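Local coordinates for protein glutamate--cysteine ligase GshA (Methylobacillus flagellatus KT, PDB 3K1T) that is probably a ligase of the glutamate-cysteine ligase family, thought to join glutamate and cysteine into gamma-glutamylcysteine, at residues Q38-P43 and A412-T417; A42-S47 and Y347-F352. All coordinates share one frame; numbering follows the deposited sequence.

How the contacts relate
The chain leaves helix 26-40, passes through a short loop and enters strand 45-52. Both contacts start on this stretch and share Ala42 and Pro43. Contact 2 closes a loop of about 300 residues, pairing strand 45-52 with strand 340-349 and setting the loop before the one against the turn after the other. Contact 1 closes a longer loop of nearly 370 residues, bringing the late helix 398-421 onto the end of helix 26-40. The span of contact 2 therefore lies wholly within that of contact 1. Their centres are about 9 Å apart. Leu413 joins them, its CD1 lying 3.3 Å from Ala46 CB, and thus links the late helix to the antiparallel sheet.

Contact 1: Q38-P43 and A412-T417; sequences QEYGAP and ALLAAT
Thr417 lays its methyl CG2 against the backbone where helix 26-40 ends. CG2 is 3.3 Å from Tyr40 O, and it also meets Tyr40 CB. Gly41 turns the chain away from the helix with a positive phi of 71°. In the conformer given, Gly41 O also lies against CG2 and appears to have no polar partner, though a second conformer leaves this doubtful. The hydroxyl of Thr417 takes another direction. OG1 donates to Leu413 O one turn back, at 2.8 Å, from above the carbonyl plane. Leu413 O also accepts Thr417 N, so two donors grip it. This bond fixes the rotation of the threonine: chi1 of -58° puts OG1 beside the backbone N and anti to the carbonyl carbon, which leaves CG2 anti to the N and turned to the loop. OG1 also comes 3.2 Å from Pro43 CD, a close packing contact. A serine here would keep the hydroxyl but would probably leave a gap beside the Tyr40 carbonyl and CB. The CD corner of the Pro43 ring meets Leu413 CD1 at 3.7 Å. On the other flank Leu414 CD1 reaches Tyr40 CD2 at 4.0 Å. Leu414 also packs on Trp32 and Trp37 of helix 26-40, and Glu39 CG lies over one face of the Tyr40 ring. The contact is mostly apolar packing of a helix against the C-terminal end of another helix and its exit loop. A glycine with positive phi just after the last helical residue is a common way for a helix to end.

Contact 2: A42-S47 and Y347-F352; sequences APFYAS and YMMDHF. With SO4 (sulfate ion), chain B.
Sulfate O2 is gripped by two hydroxyls, one from each strand. Ser47 OG donates to it at 2.8 Å, and Tyr347 OH adds a weak bond at 2.6 Å. Asn63, Gly67 and Arg359 also bond to this sulfate, which probably came from the crystallisation liquor. Ser47 CB sits over one face of the Tyr347 ring in a CH-pi contact, 4.0 Å from the centroid. With chi1 at 66°, Ser47 OG lies between its own backbone N and carbonyl carbon and faces the ion. The strands run antiparallel. Ala46 and Met348 form a hydrogen-bonded pair: Met348 N gives Ala46 O a nearly straight bond of 2.9 Å, 168° at the hydrogen. The return bond, from Ala46 N to Met348 O, is more bent at 146°. Beyond the strands, Asp350 N donates to Phe44 O at 3.0 Å from above the carbonyl plane. Asp350 is the second residue of a type II' turn from Met349 to Phe352. A water joins Pro43 O to Asp350 O. The selenomethionine Met349 bends at chi3 and lies beside Phe44, with CE 3.8 Å from Phe44 CE2. Asp350 OD2 makes a salt bridge with Lys90, and His351 NE2 bonds to Glu89 of the second subunit. Ala87 and Ala84 of helix 77-91 pack on Phe44 and Met349, while helix 398-421 packs against Ala46 and Met348 on the other face of the sheet.

Contact 1: Q38-P43 and A412-T417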
# COMPACT_ATOMS: atom_id res chain seq x y z
N GLN A 38 -8.39 -14.56 -1.01
CA GLN A 38 -7.63 -15.79 -0.75
C GLN A 38 -8.04 -16.89 -1.72
O GLN A 38 -7.22 -17.70 -2.15
CB GLN A 38 -7.82 -16.33 0.68
CG GLN A 38 -7.21 -15.47 1.77
CD GLN A 38 -7.47 -15.99 3.19
OE1 GLN A 38 -7.97 -15.26 4.07
NE2 GLN A 38 -7.08 -17.24 3.43
N GLU A 39 -9.33 -16.93 -2.05
CA GLU A 39 -9.84 -17.91 -3.00
C GLU A 39 -9.58 -17.54 -4.47
O GLU A 39 -9.22 -18.43 -5.25
CB GLU A 39 -11.34 -18.11 -2.77
CG GLU A 39 -11.99 -18.99 -3.81
CD GLU A 39 -13.34 -19.56 -3.41
OE1 GLU A 39 -13.91 -19.13 -2.38
OE2 GLU A 39 -13.83 -20.45 -4.15
N TYR A 40 -9.74 -16.27 -4.84
CA TYR A 40 -9.73 -15.86 -6.25
C TYR A 40 -8.57 -15.03 -6.84
O TYR A 40 -8.40 -15.02 -8.06
CB TYR A 40 -11.05 -15.16 -6.57
CG TYR A 40 -12.25 -16.06 -6.45
CD1 TYR A 40 -12.50 -17.07 -7.40
CD2 TYR A 40 -13.15 -15.92 -5.41
CE1 TYR A 40 -13.62 -17.88 -7.31
CE2 TYR A 40 -14.24 -16.72 -5.30
CZ TYR A 40 -14.48 -17.70 -6.26
OH TYR A 40 -15.60 -18.46 -6.08
N GLY A 41 -7.78 -14.44 -5.97
CA GLY A 41 -6.77 -13.47 -6.36
C GLY A 41 -7.54 -12.25 -6.79
O GLY A 41 -8.75 -12.16 -6.51
N ALA A 42 -6.82 -11.37 -7.49
CA ALA A 42 -7.33 -10.15 -8.08
C ALA A 42 -6.46 -9.84 -9.30
O ALA A 42 -5.28 -10.26 -9.38
CB ALA A 42 -7.27 -8.95 -7.08
N PRO A 43 -7.00 -9.08 -10.25
CA PRO A 43 -6.20 -8.70 -11.41
C PRO A 43 -5.05 -7.77 -11.00
O PRO A 43 -5.09 -7.16 -9.91
CB PRO A 43 -7.18 -7.88 -12.30
CG PRO A 43 -8.50 -8.10 -11.73
CD PRO A 43 -8.34 -8.48 -10.31
N ALA A 412 -17.36 -5.29 -7.96
CA ALA A 412 -17.24 -5.42 -9.43
C ALA A 412 -15.88 -6.06 -9.81
O ALA A 412 -15.80 -6.87 -10.73
CB ALA A 412 -17.42 -4.05 -10.10
N LEU A 413 -14.81 -5.68 -9.12
CA LEU A 413 -13.50 -6.33 -9.32
C LEU A 413 -13.53 -7.82 -9.06
O LEU A 413 -13.00 -8.63 -9.86
CB LEU A 413 -12.43 -5.67 -8.43
CG LEU A 413 -11.00 -6.12 -8.67
CD1 LEU A 413 -10.51 -5.47 -9.95
CD2 LEU A 413 -10.06 -5.75 -7.47
N LEU A 414 -14.15 -8.22 -7.96
CA LEU A 414 -14.27 -9.63 -7.61
C LEU A 414 -15.06 -10.40 -8.69
O LEU A 414 -14.64 -11.49 -9.15
CB LEU A 414 -14.98 -9.76 -6.24
CG LEU A 414 -15.26 -11.17 -5.74
CD1 LEU A 414 -13.94 -11.99 -5.67
CD2 LEU A 414 -15.94 -11.12 -4.35
N ALA A 415 -16.15 -9.80 -9.15
CA ALA A 415 -16.93 -10.41 -10.19
C ALA A 415 -16.11 -10.63 -11.48
O ALA A 415 -16.21 -11.72 -12.09
CB ALA A 415 -18.21 -9.57 -10.49
N ALA A 416 -15.36 -9.62 -11.89
CA ALA A 416 -14.49 -9.71 -13.09
C ALA A 416 -13.42 -10.81 -12.92
O ALA A 416 -13.16 -11.57 -13.88
CB ALA A 416 -13.84 -8.39 -13.40
N THR A 417 -12.88 -10.93 -11.71
CA THR A 417 -11.88 -11.93 -11.36
C THR A 417 -12.46 -13.35 -11.50
O THR A 417 -11.85 -14.23 -12.13
CB THR A 417 -11.39 -11.73 -9.91
OG1 THR A 417 -10.85 -10.42 -9.81
CG2 THR A 417 -10.32 -12.80 -9.49

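Contact 2: A42-S47 and Y347-F352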
# COMPACT_ATOMS: atom_id res chain seq x y z
N ALA A 42 -6.82 -11.37 -7.49
CA ALA A 42 -7.33 -10.15 -8.08
C ALA A 42 -6.46 -9.84 -9.30
O ALA A 42 -5.28 -10.26 -9.38
CB ALA A 42 -7.27 -8.95 -7.08
N PRO A 43 -7.00 -9.08 -10.25
CA PRO A 43 -6.20 -8.70 -11.41
C PRO A 43 -5.05 -7.77 -11.00
O PRO A 43 -5.09 -7.16 -9.91
CB PRO A 43 -7.18 -7.88 -12.30
CG PRO A 43 -8.50 -8.10 -11.73
CD PRO A 43 -8.34 -8.48 -10.31
N PHE A 44 -4.08 -7.60 -11.90
CA PHE A 44 -2.95 -6.69 -11.68
C PHE A 44 -3.47 -5.25 -11.46
O PHE A 44 -3.01 -4.54 -10.56
CB PHE A 44 -1.98 -6.75 -12.91
CG PHE A 44 -0.72 -5.98 -12.71
CD1 PHE A 44 0.40 -6.59 -12.15
CD2 PHE A 44 -0.63 -4.64 -13.08
CE1 PHE A 44 1.56 -5.90 -11.92
CE2 PHE A 44 0.55 -3.93 -12.87
CZ PHE A 44 1.64 -4.56 -12.28
N TYR A 45 -4.40 -4.83 -12.34
CA TYR A 45 -5.02 -3.53 -12.27
C TYR A 45 -6.42 -3.53 -12.88
O TYR A 45 -6.79 -4.47 -13.60
CB TYR A 45 -4.13 -2.40 -12.84
CG TYR A 45 -3.72 -2.44 -14.30
CD1 TYR A 45 -4.19 -3.40 -15.21
CD2 TYR A 45 -2.79 -1.51 -14.77
CE1 TYR A 45 -3.75 -3.41 -16.56
CE2 TYR A 45 -2.37 -1.49 -16.09
CZ TYR A 45 -2.85 -2.43 -17.00
OH TYR A 45 -2.41 -2.37 -18.31
N ALA A 46 -7.21 -2.50 -12.57
CA ALA A 46 -8.58 -2.40 -13.05
C ALA A 46 -9.16 -1.04 -12.73
O ALA A 46 -8.74 -0.36 -11.78
CB ALA A 46 -9.45 -3.51 -12.41
N SER A 47 -10.18 -0.67 -13.50
CA SER A 47 -11.00 0.49 -13.15
C SER A 47 -12.47 0.14 -13.26
O SER A 47 -12.86 -0.69 -14.12
CB SER A 47 -10.67 1.71 -14.01
OG SER A 47 -11.01 1.52 -15.36
N TYR A 347 -10.09 3.38 -9.40
CA TYR A 347 -8.88 2.63 -9.80
C TYR A 347 -8.39 1.70 -8.68
O TYR A 347 -8.31 2.09 -7.49
CB TYR A 347 -7.76 3.61 -10.19
CG TYR A 347 -7.78 3.98 -11.64
CD1 TYR A 347 -8.96 4.48 -12.24
CD2 TYR A 347 -6.66 3.81 -12.44
CE1 TYR A 347 -9.00 4.78 -13.58
CE2 TYR A 347 -6.68 4.14 -13.79
CZ TYR A 347 -7.86 4.60 -14.36
OH TYR A 347 -7.90 4.86 -15.71
N MSE A 348 -8.03 0.48 -9.07
CA MSE A 348 -7.49 -0.54 -8.21
C MSE A 348 -6.24 -1.14 -8.80
O MSE A 348 -6.13 -1.25 -10.02
CB MSE A 348 -8.52 -1.62 -7.93
CG MSE A 348 -9.64 -1.09 -6.98
SE MSE A 348 -11.36 -1.95 -7.28
CE MSE A 348 -11.65 -1.31 -9.09
N MSE A 349 -5.29 -1.48 -7.94
CA MSE A 349 -4.15 -2.33 -8.28
C MSE A 349 -4.10 -3.46 -7.26
O MSE A 349 -4.31 -3.23 -6.05
CB MSE A 349 -2.86 -1.51 -8.34
CG MSE A 349 -2.98 -0.38 -9.34
SE MSE A 349 -1.24 0.49 -9.70
CE MSE A 349 -0.67 -0.82 -10.99
N ASP A 350 -3.91 -4.68 -7.73
CA ASP A 350 -4.21 -5.87 -6.91
C ASP A 350 -5.63 -5.64 -6.37
O ASP A 350 -6.49 -5.12 -7.11
CB ASP A 350 -3.15 -6.12 -5.81
CG ASP A 350 -3.37 -7.45 -5.08
OD1 ASP A 350 -3.47 -8.46 -5.76
OD2 ASP A 350 -3.48 -7.50 -3.86
N HIS A 351 -5.92 -5.95 -5.10
CA HIS A 351 -7.30 -5.74 -4.61
C HIS A 351 -7.44 -4.44 -3.79
O HIS A 351 -8.34 -4.33 -2.96
CB HIS A 351 -7.81 -6.95 -3.83
CG HIS A 351 -6.92 -7.38 -2.68
ND1 HIS A 351 -6.20 -8.56 -2.70
CD2 HIS A 351 -6.66 -6.79 -1.49
CE1 HIS A 351 -5.54 -8.68 -1.55
NE2 HIS A 351 -5.81 -7.63 -0.80
N PHE A 352 -6.56 -3.47 -4.02
CA PHE A 352 -6.55 -2.22 -3.25
C PHE A 352 -7.05 -1.06 -4.09
O PHE A 352 -6.63 -0.88 -5.25
CB PHE A 352 -5.14 -1.92 -2.73
CG PHE A 352 -4.67 -2.93 -1.74
CD1 PHE A 352 -5.32 -3.05 -0.50
CD2 PHE A 352 -3.67 -3.78 -2.04
CE1 PHE A 352 -4.89 -3.99 0.43
CE2 PHE A 352 -3.27 -4.77 -1.11
CZ PHE A 352 -3.90 -4.87 0.10
S SO4 B . -10.62 3.91 -18.00
O1 SO4 B . -11.00 5.30 -17.93
O2 SO4 B . -10.04 3.75 -16.71
O3 SO4 B . -11.76 3.03 -18.14
O4 SO4 B . -9.64 3.68 -19.08
O HOH W 1 -3.54 -10.55 -7.21
O HOH W 2 -6.83 -4.87 -9.92